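PDB 3EH7: 4-hydroxybutyrate CoA-transferase from Porphyromonas gingivalis, which probably transfers coenzyme A between carboxylic acids such as acetate and 4-hydroxybutyrate, as a member of the acetyl-CoA hydrolase/transferase family. Local coordinates for residues 30-35 / 142-147; 40-45 / 181-186; 124-129 / 158-163; 134-139 / 172-177; 164-169 / 282-287. One frame throughout, in Å; residues are numbered along the deposited sequence.

Interaction 1 (30-35 / 142-147); sequences RVALSH and CDYSKP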
# COMPACT_ATOMS: atom_id res chain seq x y z
N ARG A 30 -6.16 24.19 15.52
CA ARG A 30 -6.85 23.13 14.79
C ARG A 30 -7.80 22.41 15.74
O ARG A 30 -7.41 21.98 16.82
CB ARG A 30 -5.87 22.14 14.17
CG ARG A 30 -6.57 21.20 13.22
CD ARG A 30 -5.70 20.06 12.73
NE ARG A 30 -4.96 20.39 11.51
CZ ARG A 30 -3.72 20.88 11.50
NH1 ARG A 30 -3.08 21.13 12.64
NH2 ARG A 30 -3.13 21.14 10.34
N VAL A 31 -9.05 22.29 15.31
CA VAL A 31 -10.11 21.72 16.14
C VAL A 31 -10.59 20.47 15.46
O VAL A 31 -10.96 20.53 14.29
CB VAL A 31 -11.30 22.70 16.24
CG1 VAL A 31 -12.39 22.13 17.14
CG2 VAL A 31 -10.84 24.05 16.72
N ALA A 32 -10.53 19.33 16.16
CA ALA A 32 -11.03 18.06 15.64
C ALA A 32 -12.43 17.84 16.21
O ALA A 32 -12.69 18.19 17.36
CB ALA A 32 -10.12 16.93 16.04
N LEU A 33 -13.33 17.31 15.40
CA LEU A 33 -14.72 17.05 15.81
C LEU A 33 -14.96 15.60 15.69
O LEU A 33 -14.41 14.98 14.81
CB LEU A 33 -15.72 17.75 14.89
CG LEU A 33 -15.69 19.28 14.78
CD1 LEU A 33 -16.78 19.72 13.84
CD2 LEU A 33 -15.85 19.92 16.13
N SER A 34 -15.83 15.06 16.54
CA SER A 34 -16.31 13.69 16.34
C SER A 34 -16.78 13.49 14.91
O SER A 34 -17.43 14.36 14.32
CB SER A 34 -17.47 13.33 17.28
OG SER A 34 -17.08 13.18 18.62
N HIS A 35 -16.43 12.34 14.35
CA HIS A 35 -16.67 12.01 12.96
C HIS A 35 -18.13 11.72 12.64
O HIS A 35 -18.86 11.18 13.46
CB HIS A 35 -15.82 10.78 12.58
CG HIS A 35 -15.89 10.41 11.13
ND1 HIS A 35 -15.77 11.34 10.12
CD2 HIS A 35 -16.02 9.20 10.52
CE1 HIS A 35 -15.85 10.73 8.95
NE2 HIS A 35 -16.02 9.44 9.16
N CYS A 142 -15.80 6.45 17.18
CA CYS A 142 -14.56 6.09 17.84
C CYS A 142 -13.42 6.54 16.94
O CYS A 142 -12.72 7.51 17.26
CB CYS A 142 -14.52 4.59 18.14
SG CYS A 142 -13.10 4.04 19.15
N ASP A 143 -13.23 5.83 15.82
CA ASP A 143 -12.41 6.33 14.71
C ASP A 143 -11.11 7.10 15.09
O ASP A 143 -10.22 6.53 15.71
CB ASP A 143 -13.32 7.07 13.70
CG ASP A 143 -14.18 8.16 14.34
OD1 ASP A 143 -13.64 9.25 14.67
OD2 ASP A 143 -15.41 7.95 14.48
N TYR A 144 -10.98 8.36 14.71
CA TYR A 144 -9.90 9.20 15.20
C TYR A 144 -10.39 10.12 16.31
O TYR A 144 -9.61 10.85 16.90
CB TYR A 144 -9.32 10.06 14.06
CG TYR A 144 -10.30 11.11 13.57
CD1 TYR A 144 -10.36 12.37 14.16
CD2 TYR A 144 -11.21 10.81 12.58
CE1 TYR A 144 -11.27 13.31 13.72
CE2 TYR A 144 -12.13 11.74 12.14
CZ TYR A 144 -12.15 12.99 12.71
OH TYR A 144 -13.08 13.90 12.26
N SER A 145 -11.71 10.14 16.54
CA SER A 145 -12.32 11.03 17.52
C SER A 145 -11.79 10.73 18.91
O SER A 145 -11.44 11.65 19.66
CB SER A 145 -13.85 10.90 17.49
OG SER A 145 -14.40 11.13 16.20
N LYS A 146 -11.72 9.45 19.25
CA LYS A 146 -11.18 9.03 20.54
C LYS A 146 -9.69 9.36 20.68
O LYS A 146 -9.32 10.01 21.66
CB LYS A 146 -11.46 7.55 20.80
CG LYS A 146 -10.71 6.91 21.97
CD LYS A 146 -11.37 5.57 22.31
CE LYS A 146 -10.84 4.94 23.55
NZ LYS A 146 -9.52 4.49 23.33
N PRO A 147 -8.86 8.93 19.71
CA PRO A 147 -7.46 9.36 19.71
C PRO A 147 -7.29 10.88 19.81
O PRO A 147 -6.42 11.32 20.54
CB PRO A 147 -6.94 8.84 18.38
CG PRO A 147 -7.76 7.64 18.09
CD PRO A 147 -9.08 7.84 18.74
O HOH W 1 -14.83 13.76 10.44

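Interaction 2 (40-45 / 181-186); sequences PQSCVD and VMADYP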
# COMPACT_ATOMS: atom_id res chain seq x y z
N PRO A 40 -20.64 16.85 17.02
CA PRO A 40 -21.26 17.49 18.18
C PRO A 40 -22.10 18.72 17.79
O PRO A 40 -21.59 19.83 17.74
CB PRO A 40 -20.04 17.89 19.03
CG PRO A 40 -18.98 18.13 18.02
CD PRO A 40 -19.18 17.08 16.99
N GLN A 41 -23.39 18.51 17.55
CA GLN A 41 -24.24 19.54 16.95
C GLN A 41 -24.35 20.84 17.74
O GLN A 41 -24.35 21.90 17.12
CB GLN A 41 -25.64 18.98 16.65
CG GLN A 41 -25.62 17.86 15.65
CD GLN A 41 -26.96 17.17 15.52
OE1 GLN A 41 -28.02 17.81 15.64
NE2 GLN A 41 -26.93 15.84 15.29
N SER A 42 -24.45 20.78 19.07
CA SER A 42 -24.57 22.01 19.88
C SER A 42 -23.33 22.89 19.81
O SER A 42 -23.42 24.12 19.68
CB SER A 42 -24.85 21.72 21.35
OG SER A 42 -26.00 20.94 21.47
N CYS A 43 -22.16 22.27 19.88
CA CYS A 43 -20.92 23.04 19.81
C CYS A 43 -20.68 23.58 18.41
O CYS A 43 -20.18 24.68 18.26
CB CYS A 43 -19.72 22.23 20.28
SG CYS A 43 -19.76 21.94 22.07
N VAL A 44 -21.06 22.81 17.39
CA VAL A 44 -20.92 23.29 16.03
C VAL A 44 -21.79 24.53 15.83
O VAL A 44 -21.34 25.50 15.23
CB VAL A 44 -21.25 22.22 14.96
CG1 VAL A 44 -21.50 22.89 13.59
CG2 VAL A 44 -20.12 21.24 14.84
N ASP A 45 -23.02 24.50 16.34
CA ASP A 45 -23.89 25.68 16.24
C ASP A 45 -23.27 26.89 16.92
O ASP A 45 -23.31 27.99 16.39
CB ASP A 45 -25.25 25.43 16.88
CG ASP A 45 -26.13 24.52 16.06
OD1 ASP A 45 -25.71 24.10 14.97
OD2 ASP A 45 -27.26 24.23 16.52
N VAL A 181 -20.44 20.00 27.88
CA VAL A 181 -21.61 20.67 27.36
C VAL A 181 -22.76 19.67 27.31
O VAL A 181 -22.70 18.67 26.58
CB VAL A 181 -21.29 21.22 25.96
CG1 VAL A 181 -22.56 21.76 25.31
CG2 VAL A 181 -20.19 22.28 26.05
N MSE A 182 -23.81 19.90 28.10
CA MSE A 182 -24.93 18.96 28.10
C MSE A 182 -25.82 19.13 26.86
O MSE A 182 -25.98 20.23 26.34
CB MSE A 182 -25.76 19.06 29.40
CG MSE A 182 -24.99 18.76 30.73
SE MSE A 182 -24.00 17.10 30.71
CE MSE A 182 -25.55 15.92 30.41
N ALA A 183 -26.37 18.03 26.37
CA ALA A 183 -27.27 18.09 25.22
C ALA A 183 -28.33 16.97 25.22
O ALA A 183 -28.23 15.99 25.95
CB ALA A 183 -26.47 18.06 23.95
N ASP A 184 -29.35 17.14 24.38
CA ASP A 184 -30.39 16.12 24.21
C ASP A 184 -31.02 16.27 22.82
O ASP A 184 -31.91 17.08 22.60
CB ASP A 184 -31.44 16.24 25.32
CG ASP A 184 -32.48 15.11 25.30
OD1 ASP A 184 -32.29 14.12 24.56
OD2 ASP A 184 -33.49 15.24 26.03
N TYR A 185 -30.51 15.52 21.86
CA TYR A 185 -30.99 15.70 20.50
C TYR A 185 -30.68 14.45 19.73
O TYR A 185 -29.72 13.76 20.05
CB TYR A 185 -30.36 16.94 19.82
CG TYR A 185 -28.85 16.89 19.68
CD1 TYR A 185 -28.23 16.03 18.77
CD2 TYR A 185 -28.04 17.70 20.46
CE1 TYR A 185 -26.86 15.97 18.65
CE2 TYR A 185 -26.65 17.64 20.36
CZ TYR A 185 -26.06 16.77 19.45
OH TYR A 185 -24.68 16.69 19.31
N PRO A 186 -31.50 14.14 18.72
CA PRO A 186 -31.23 12.96 17.94
C PRO A 186 -29.95 13.15 17.13
O PRO A 186 -29.74 14.20 16.53
CB PRO A 186 -32.46 12.83 17.04
CG PRO A 186 -33.04 14.21 16.99
CD PRO A 186 -32.80 14.75 18.36
O HOH W 2 -30.67 16.56 16.11
O HOH W 3 -27.03 21.28 23.91

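Interaction 3 (124-129 / 158-163); sequences IVQLSM and EINRQM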
# COMPACT_ATOMS: atom_id res chain seq x y z
N ILE A 124 -13.45 18.41 20.10
CA ILE A 124 -14.84 18.50 20.55
C ILE A 124 -15.46 17.16 20.20
O ILE A 124 -15.71 16.86 19.03
CB ILE A 124 -15.61 19.66 19.91
CG1 ILE A 124 -14.82 20.96 19.97
CG2 ILE A 124 -16.90 19.91 20.67
CD1 ILE A 124 -15.57 22.16 19.39
N VAL A 125 -15.68 16.33 21.23
CA VAL A 125 -16.24 15.03 21.01
C VAL A 125 -17.63 14.87 21.65
O VAL A 125 -17.85 15.28 22.78
CB VAL A 125 -15.26 13.91 21.46
CG1 VAL A 125 -14.04 13.92 20.53
CG2 VAL A 125 -14.87 14.02 22.94
N GLN A 126 -18.54 14.26 20.90
CA GLN A 126 -19.82 13.87 21.43
C GLN A 126 -19.74 12.51 22.17
O GLN A 126 -19.12 11.57 21.69
CB GLN A 126 -20.89 13.84 20.34
CG GLN A 126 -22.26 13.68 20.93
CD GLN A 126 -23.36 13.48 19.94
OE1 GLN A 126 -24.48 13.18 20.33
NE2 GLN A 126 -23.07 13.68 18.64
N LEU A 127 -20.35 12.46 23.35
CA LEU A 127 -20.26 11.30 24.23
C LEU A 127 -21.61 10.89 24.80
O LEU A 127 -22.55 11.70 24.88
CB LEU A 127 -19.30 11.60 25.39
CG LEU A 127 -17.88 12.09 25.10
CD1 LEU A 127 -17.28 12.70 26.39
CD2 LEU A 127 -16.97 10.98 24.55
N SER A 128 -21.69 9.64 25.22
CA SER A 128 -22.83 9.16 25.97
C SER A 128 -22.70 9.63 27.40
O SER A 128 -21.64 10.07 27.83
CB SER A 128 -22.89 7.64 25.97
OG SER A 128 -21.87 7.11 26.82
N MSE A 129 -23.80 9.50 28.13
CA MSE A 129 -23.83 9.81 29.56
C MSE A 129 -22.79 8.94 30.27
O MSE A 129 -22.59 7.82 29.86
CB MSE A 129 -25.22 9.48 30.11
CG MSE A 129 -26.28 10.45 29.69
SE MSE A 129 -26.02 12.15 30.59
CE MSE A 129 -26.67 11.74 32.40
N GLU A 158 -19.22 16.79 24.59
CA GLU A 158 -20.64 17.12 24.44
C GLU A 158 -21.44 15.89 24.83
O GLU A 158 -21.54 14.95 24.04
CB GLU A 158 -20.95 17.54 23.00
CG GLU A 158 -22.38 18.00 22.79
CD GLU A 158 -22.59 18.76 21.49
OE1 GLU A 158 -21.88 19.77 21.27
OE2 GLU A 158 -23.45 18.35 20.68
N ILE A 159 -21.98 15.88 26.04
CA ILE A 159 -22.69 14.71 26.55
C ILE A 159 -24.17 14.76 26.16
O ILE A 159 -24.96 15.54 26.69
CB ILE A 159 -22.52 14.53 28.08
CG1 ILE A 159 -21.04 14.43 28.43
CG2 ILE A 159 -23.24 13.29 28.55
CD1 ILE A 159 -20.77 13.96 29.88
N ASN A 160 -24.53 13.91 25.21
CA ASN A 160 -25.87 13.88 24.67
C ASN A 160 -26.66 12.69 25.26
O ASN A 160 -26.21 11.53 25.20
CB ASN A 160 -25.78 13.83 23.14
CG ASN A 160 -27.13 13.83 22.44
OD1 ASN A 160 -28.21 13.93 23.04
ND2 ASN A 160 -27.06 13.69 21.12
N ARG A 161 -27.82 12.99 25.81
CA ARG A 161 -28.65 11.93 26.39
C ARG A 161 -29.00 10.89 25.33
O ARG A 161 -29.28 9.75 25.66
CB ARG A 161 -29.96 12.46 26.98
CG ARG A 161 -29.89 13.70 27.86
CD ARG A 161 -28.79 13.69 28.84
NE ARG A 161 -29.03 14.61 29.95
CZ ARG A 161 -29.04 15.94 29.88
NH1 ARG A 161 -29.29 16.65 30.97
NH2 ARG A 161 -28.79 16.57 28.73
N GLN A 162 -28.98 11.30 24.06
CA GLN A 162 -29.37 10.41 22.98
C GLN A 162 -28.20 9.75 22.27
O GLN A 162 -28.43 8.96 21.36
CB GLN A 162 -30.28 11.16 22.00
CG GLN A 162 -31.56 11.64 22.66
CD GLN A 162 -32.61 12.08 21.69
OE1 GLN A 162 -32.83 11.43 20.67
NE2 GLN A 162 -33.28 13.21 21.99
N MSE A 163 -26.96 10.06 22.66
CA MSE A 163 -25.82 9.34 22.12
C MSE A 163 -25.74 7.97 22.80
O MSE A 163 -25.66 7.88 24.04
CB MSE A 163 -24.52 10.08 22.36
CG MSE A 163 -23.31 9.29 21.87
SE MSE A 163 -23.22 9.20 19.93
CE MSE A 163 -21.62 10.25 19.72
O HOH W 4 -26.27 8.94 26.49

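Interaction 4 (134-139 / 172-177); sequences GYCSFG and IHISKL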
# COMPACT_ATOMS: atom_id res chain seq x y z
N GLY A 134 -17.80 6.74 36.00
CA GLY A 134 -17.40 8.03 35.46
C GLY A 134 -16.88 7.95 34.05
O GLY A 134 -16.27 8.88 33.57
N TYR A 135 -17.12 6.83 33.38
CA TYR A 135 -16.72 6.67 32.00
C TYR A 135 -17.85 6.97 31.01
O TYR A 135 -18.96 6.48 31.16
CB TYR A 135 -16.18 5.25 31.76
CG TYR A 135 -14.79 5.02 32.30
CD1 TYR A 135 -13.69 5.32 31.53
CD2 TYR A 135 -14.59 4.53 33.58
CE1 TYR A 135 -12.44 5.14 32.02
CE2 TYR A 135 -13.32 4.34 34.08
CZ TYR A 135 -12.25 4.63 33.29
OH TYR A 135 -10.97 4.44 33.74
N CYS A 136 -17.54 7.82 30.03
CA CYS A 136 -18.43 8.09 28.90
C CYS A 136 -17.95 7.30 27.72
O CYS A 136 -16.75 7.15 27.52
CB CYS A 136 -18.34 9.54 28.48
SG CYS A 136 -18.87 10.68 29.73
N SER A 137 -18.90 6.85 26.91
CA SER A 137 -18.60 6.24 25.63
C SER A 137 -18.53 7.28 24.49
O SER A 137 -19.21 8.29 24.51
CB SER A 137 -19.66 5.18 25.32
OG SER A 137 -19.57 4.68 24.01
N PHE A 138 -17.71 7.00 23.49
CA PHE A 138 -17.68 7.82 22.28
C PHE A 138 -18.87 7.47 21.36
O PHE A 138 -18.99 8.02 20.27
CB PHE A 138 -16.34 7.68 21.55
CG PHE A 138 -15.19 8.33 22.28
CD1 PHE A 138 -14.47 7.63 23.24
CD2 PHE A 138 -14.84 9.66 22.01
CE1 PHE A 138 -13.42 8.23 23.94
CE2 PHE A 138 -13.77 10.28 22.70
CZ PHE A 138 -13.05 9.55 23.67
N GLY A 139 -19.78 6.62 21.84
CA GLY A 139 -20.95 6.23 21.05
C GLY A 139 -20.58 5.74 19.64
O GLY A 139 -19.73 4.86 19.48
N ILE A 172 -13.90 7.00 27.77
CA ILE A 172 -13.00 7.99 28.30
C ILE A 172 -13.56 8.42 29.64
O ILE A 172 -14.79 8.57 29.81
CB ILE A 172 -12.84 9.20 27.33
CG1 ILE A 172 -11.73 10.13 27.80
CG2 ILE A 172 -14.19 9.95 27.11
CD1 ILE A 172 -11.42 11.26 26.82
N HIS A 173 -12.68 8.58 30.62
CA HIS A 173 -13.10 9.05 31.90
C HIS A 173 -13.44 10.52 31.83
O HIS A 173 -12.73 11.31 31.20
CB HIS A 173 -12.02 8.81 32.94
CG HIS A 173 -12.54 8.86 34.34
ND1 HIS A 173 -12.59 10.02 35.08
CD2 HIS A 173 -13.08 7.90 35.12
CE1 HIS A 173 -13.12 9.77 36.26
NE2 HIS A 173 -13.42 8.48 36.31
N ILE A 174 -14.50 10.88 32.53
CA ILE A 174 -15.08 12.19 32.48
C ILE A 174 -14.13 13.25 33.03
O ILE A 174 -14.26 14.43 32.68
CB ILE A 174 -16.42 12.19 33.24
CG1 ILE A 174 -17.23 13.46 32.97
CG2 ILE A 174 -16.20 11.97 34.76
CD1 ILE A 174 -18.71 13.28 33.35
N SER A 175 -13.17 12.82 33.85
CA SER A 175 -12.16 13.72 34.44
C SER A 175 -11.19 14.25 33.37
O SER A 175 -10.52 15.24 33.61
CB SER A 175 -11.36 12.99 35.54
OG SER A 175 -10.47 12.04 34.96
N LYS A 176 -11.12 13.59 32.22
CA LYS A 176 -10.28 14.10 31.13
C LYS A 176 -10.91 15.28 30.38
O LYS A 176 -10.25 15.86 29.55
CB LYS A 176 -9.99 13.00 30.11
CG LYS A 176 -9.38 11.74 30.70
CD LYS A 176 -8.06 11.98 31.35
CE LYS A 176 -6.98 12.21 30.32
NZ LYS A 176 -5.67 12.12 31.04
N LEU A 177 -12.18 15.61 30.63
CA LEU A 177 -12.87 16.66 29.89
C LEU A 177 -12.64 18.01 30.55
O LEU A 177 -12.96 18.18 31.72
CB LEU A 177 -14.37 16.39 29.89
CG LEU A 177 -14.83 15.04 29.38
CD1 LEU A 177 -16.34 14.96 29.47
CD2 LEU A 177 -14.31 14.85 28.00

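Interaction 5 (164-169 / 282-287); sequences PYVHGD and HFIDKN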
# COMPACT_ATOMS: atom_id res chain seq x y z
N PRO A 164 -25.79 6.89 22.00
CA PRO A 164 -25.83 5.59 22.63
C PRO A 164 -24.52 5.22 23.31
O PRO A 164 -23.48 5.78 22.98
CB PRO A 164 -26.12 4.63 21.46
CG PRO A 164 -25.73 5.37 20.26
CD PRO A 164 -25.95 6.82 20.54
N TYR A 165 -24.60 4.32 24.28
CA TYR A 165 -23.41 3.80 24.96
C TYR A 165 -22.97 2.61 24.16
O TYR A 165 -23.70 1.63 24.05
CB TYR A 165 -23.74 3.39 26.40
CG TYR A 165 -22.54 2.85 27.18
CD1 TYR A 165 -22.20 1.50 27.11
CD2 TYR A 165 -21.76 3.69 27.97
CE1 TYR A 165 -21.13 0.99 27.79
CE2 TYR A 165 -20.68 3.18 28.70
CZ TYR A 165 -20.38 1.83 28.58
OH TYR A 165 -19.32 1.28 29.26
N VAL A 166 -21.81 2.72 23.52
CA VAL A 166 -21.33 1.67 22.63
C VAL A 166 -20.07 1.01 23.19
O VAL A 166 -19.11 1.70 23.60
CB VAL A 166 -21.08 2.20 21.19
CG1 VAL A 166 -20.53 1.10 20.25
CG2 VAL A 166 -22.39 2.80 20.63
N HIS A 167 -20.09 -0.31 23.15
CA HIS A 167 -19.03 -1.13 23.67
C HIS A 167 -17.77 -1.13 22.83
O HIS A 167 -17.72 -0.53 21.75
CB HIS A 167 -19.55 -2.56 23.85
CG HIS A 167 -20.53 -2.68 24.97
ND1 HIS A 167 -20.13 -2.77 26.28
CD2 HIS A 167 -21.88 -2.68 24.98
CE1 HIS A 167 -21.20 -2.84 27.06
NE2 HIS A 167 -22.28 -2.80 26.29
N GLY A 168 -16.75 -1.81 23.35
CA GLY A 168 -15.42 -1.90 22.74
C GLY A 168 -14.44 -0.99 23.47
O GLY A 168 -14.71 -0.55 24.58
N ASP A 169 -13.30 -0.71 22.83
CA ASP A 169 -12.30 0.23 23.37
C ASP A 169 -12.75 1.64 23.01
O ASP A 169 -12.23 2.27 22.10
CB ASP A 169 -10.91 -0.07 22.82
CG ASP A 169 -9.85 0.88 23.36
OD1 ASP A 169 -10.02 1.43 24.48
OD2 ASP A 169 -8.84 1.07 22.65
N HIS A 282 -30.55 2.52 18.40
CA HIS A 282 -31.17 1.75 19.49
C HIS A 282 -30.60 0.32 19.57
O HIS A 282 -30.27 -0.15 20.64
CB HIS A 282 -32.71 1.71 19.34
CG HIS A 282 -33.39 0.84 20.36
ND1 HIS A 282 -33.96 -0.38 20.04
CD2 HIS A 282 -33.57 1.00 21.69
CE1 HIS A 282 -34.49 -0.92 21.12
NE2 HIS A 282 -34.26 -0.10 22.14
N PHE A 283 -30.45 -0.35 18.43
CA PHE A 283 -29.90 -1.70 18.41
C PHE A 283 -28.48 -1.81 19.02
O PHE A 283 -28.16 -2.81 19.68
CB PHE A 283 -29.91 -2.22 16.97
CG PHE A 283 -29.16 -3.49 16.78
CD1 PHE A 283 -29.76 -4.70 17.05
CD2 PHE A 283 -27.85 -3.49 16.30
CE1 PHE A 283 -29.09 -5.88 16.88
CE2 PHE A 283 -27.16 -4.68 16.12
CZ PHE A 283 -27.80 -5.89 16.41
N ILE A 284 -27.64 -0.79 18.83
CA ILE A 284 -26.26 -0.84 19.31
C ILE A 284 -26.12 -0.40 20.77
O ILE A 284 -25.10 -0.67 21.39
CB ILE A 284 -25.29 0.03 18.44
CG1 ILE A 284 -25.58 1.53 18.66
CG2 ILE A 284 -25.37 -0.43 16.98
CD1 ILE A 284 -24.83 2.48 17.74
N ASP A 285 -27.13 0.28 21.30
CA ASP A 285 -27.04 0.88 22.62
C ASP A 285 -26.89 -0.21 23.68
O ASP A 285 -27.73 -1.08 23.79
CB ASP A 285 -28.27 1.74 22.90
CG ASP A 285 -28.17 2.54 24.18
OD1 ASP A 285 -27.06 2.79 24.66
OD2 ASP A 285 -29.20 2.93 24.72
N LYS A 286 -25.77 -0.18 24.41
CA LYS A 286 -25.50 -1.20 25.44
C LYS A 286 -25.54 -2.63 24.89
O LYS A 286 -25.83 -3.57 25.62
CB LYS A 286 -26.48 -1.05 26.61
CG LYS A 286 -26.37 0.28 27.33
CD LYS A 286 -27.54 0.50 28.30
CE LYS A 286 -27.13 1.35 29.52
NZ LYS A 286 -26.14 2.44 29.16
N ASN A 287 -25.21 -2.79 23.61
CA ASN A 287 -25.22 -4.11 22.98
C ASN A 287 -23.79 -4.65 22.94
O ASN A 287 -22.97 -4.17 22.14
CB ASN A 287 -25.82 -4.02 21.59
CG ASN A 287 -25.90 -5.35 20.88
OD1 ASN A 287 -25.29 -6.32 21.30
ND2 ASN A 287 -26.67 -5.40 19.79
O HOH W 5 -22.55 -1.35 21.88

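Interaction 1 (30-35 / 142-147)
The C-terminal end of strand 30-33, one of the parallel strands of the N-terminal Rossmann-like sheet, meets the start of helix 145-151 where H35 turns its backbone amide to S145. H35 N donates to S145 OG over 3.0 Å, and the same hydroxyl lies 3.2 Å from S34 CA. S145 OG in turn donates a hydrogen bond to D143 OD1, on the syn side of that oxygen, while S145 N reaches OD1 from above the carboxylate plane at 2.8 Å. This second bond is a capping bond: D143 precedes the turn that leads into the helix, and its carboxylate holds the hydroxyl that receives the amide of H35. The helix capped in this way thus begins beside the loop that leaves the parallel sheet after strand 30-33. Here both D143 oxygens lie 3.4 Å from H35 CB, and OD2, buried by the contact, has no polar partner in the model. The Y144 side chain crosses that of H35 at about a right angle. With CG lodged between its backbone N and carbonyl carbon (chi1 68°), its ring sends CE1 to A32 CB, which sits at the ring edge, and CE2 to within 3.8 Å of H35 CB. The two rings lie obliquely, planes 52° apart, and are bridged by a water in the plane of both, 2.6 Å from H35 ND1. The far nitrogen of that imidazole, NE2, bonds to S336, while S34 OG bonds to Q126 N.

Interaction 2 (40-45 / 181-186)
The phenol ring of Y185 carries Q41 on one face: Q41 CB stands over it in a CH-pi contact, 4.0 Å from the centroid, and the amide of Q41 follows across the rim with its plane tilted 36° to the ring. Q41 CD comes within 3.4 Å of Y185 CE1. S42 OG approaches the ring obliquely, nearest CE2. The hydroxyl of Y185 accepts from Q41 N at 2.8 Å and also bonds to E158 OE2, so the phenol reaches the first turn of helix 41-49. The helix follows strand 30-33 of the parallel Rossmann-like sheet along the chain, and its amides S42 N and C43 N are taken by the carboxylate of E158, whose negative charge the helix end would probably favour. Extended beyond CG (chi2 171°), the Q41 chain carries its amide past the ring to P186 O, where NE2 makes a weak, long bond and a water links OE1 to the same carbonyl. Farther along the helix a second water joins S42 OG to M182 O, and S42 OG lies 3.8 Å from A183 CB. At the buried end C43 SG rests on V181 CG2, 4.0 Å away, over strand 179-183.

Interaction 3 (124-129 / 158-163)
Q126 and N160 join their side-chain amides at the end of two neighbouring parallel strands: N160 ND2 donates to Q126 OE1 over 2.7 Å, and that oxygen lies in the plane of the N160 amide. The two amide planes are only 20° apart. Extended from CB (chi1 -170°, chi2 -173°), Q126 passes obliquely across the methyl of selenomethionine M163, whose CE is 3.7 Å from Q126 CD and also close to Q126 O. Beneath these side chains the backbones pair in register, Q126 with E158 and L127 with I159. E158 N donates to V125 O, L127 N to E158 O at 2.8 Å, and N160 N to L127 O. After N160 the chain folds back: its OD1 accepts from Q162 N at 2.9 Å, an Asx turn within the type I turn that ends at M163. Nearer the surface the selenium of M129 touches I159 CG2 and R161 CD, each at 3.6 Å. A second layer fixes the polar ends: Q126 NE2 bonds to G38 O, N160 ND2 also to Y185 O, and R161 NH2 to A183 O. The pair forms the middle of the parallel sheet, with strand 30-33 beyond 122-127 and strand 179-183 beyond 154-160, while C136 of strand 135-137 packs on L127 and I159.

Interaction 4 (134-139 / 172-177)
G134 O is gripped by I174 N, which donates to it over 2.9 Å, while H173 CA adds a CA-H...O contact and the imidazole of H173 lays one face over the same oxygen, 3.7 Å from plane to atom. Next to it Y135 and H173 form a non-hydrogen-bonded antiparallel pair, followed by the hydrogen-bonded pair C136 and I172, whose two backbone bonds, C136 N to I172 O and I172 N to C136 O, are each 2.9 Å. The H173 ring stands edge-on to the face of Y135, planes 87° apart and centroids 5.0 Å apart; H173 CB adds a CH-pi contact with the Y135 ring. With CG anti to the backbone N (chi1 -162°), the imidazole lies over the G134 carbonyl, and ND1 accepts from both S175 N and S175 OG at the start of the 3-10 segment. On the face that carries C136 and I172, F138 CE1 lies 3.6 Å from I172 CB. This small two-stranded sheet packs against the parallel one: I174 rests on I159, L177 on V155, I172 on L127 and A149 of helix 145-151, F138 on V125, and R14 takes the carbonyls of I174 and L177.

Interaction 5 (164-169 / 282-287)
D285 lies in the type II turn I284-N287, next to helix 278-284, and its side chain spans to the backbone of Y165. Its CB touches P164 CB at 3.9 Å, its CG lies 4.0 Å from Y165 N, and its OD1 accepts from that amide at 2.9 Å, on the anti side and 33° out of the carboxylate plane. CG is trans to the backbone N (chi1 -173°), which turns the carboxylate across P164. Beside this bond K286 N donates to Y165 O over 2.8 Å, so the backbone of Y165 is held at both its N-H and its carbonyl. Between these backbones the CD1 methyl of I284 fills a corner, 3.9 Å from P164 CG and 3.8 Å from V166 CG2. The segment 164-169 comes from the N-terminal family region but forms a weakly bonded edge strand, about 167-168, of the sheet belonging to the C-terminal half, H167 pairing with L292 of strand 290-292. The lysine tail of K286, bent at chi3 and chi4, lies across Y165, with NZ nearest Y165 CB. The edge of the H167 ring faces K286 C, 3.6 Å from NE2, and H167 CD2 is 3.4 Å from N287 O.

Interactions 1 to 4 all lie within the N-terminal family region. Interactions 1, 2 and 3 share its parallel sheet, and interaction 4 covers the sheet through a small two-stranded one. Interactions 2 and 3 are closest, 8 Å between centres, on adjoining strands 154-160 and 179-183; interactions 3 and 4 follow at 9 Å, linked through S128 and S137. In sequence, interaction 3 lies wholly between the two segments of interaction 2, whereas the segments of interactions 1 and 3 alternate. Interaction 5, 13 Å from interaction 3, joins the two sheets: the weakly bonded strand 167-168 lies at the edge of the sheet that contains 290-292, so the chain ties the two halves together just after strand 154-160.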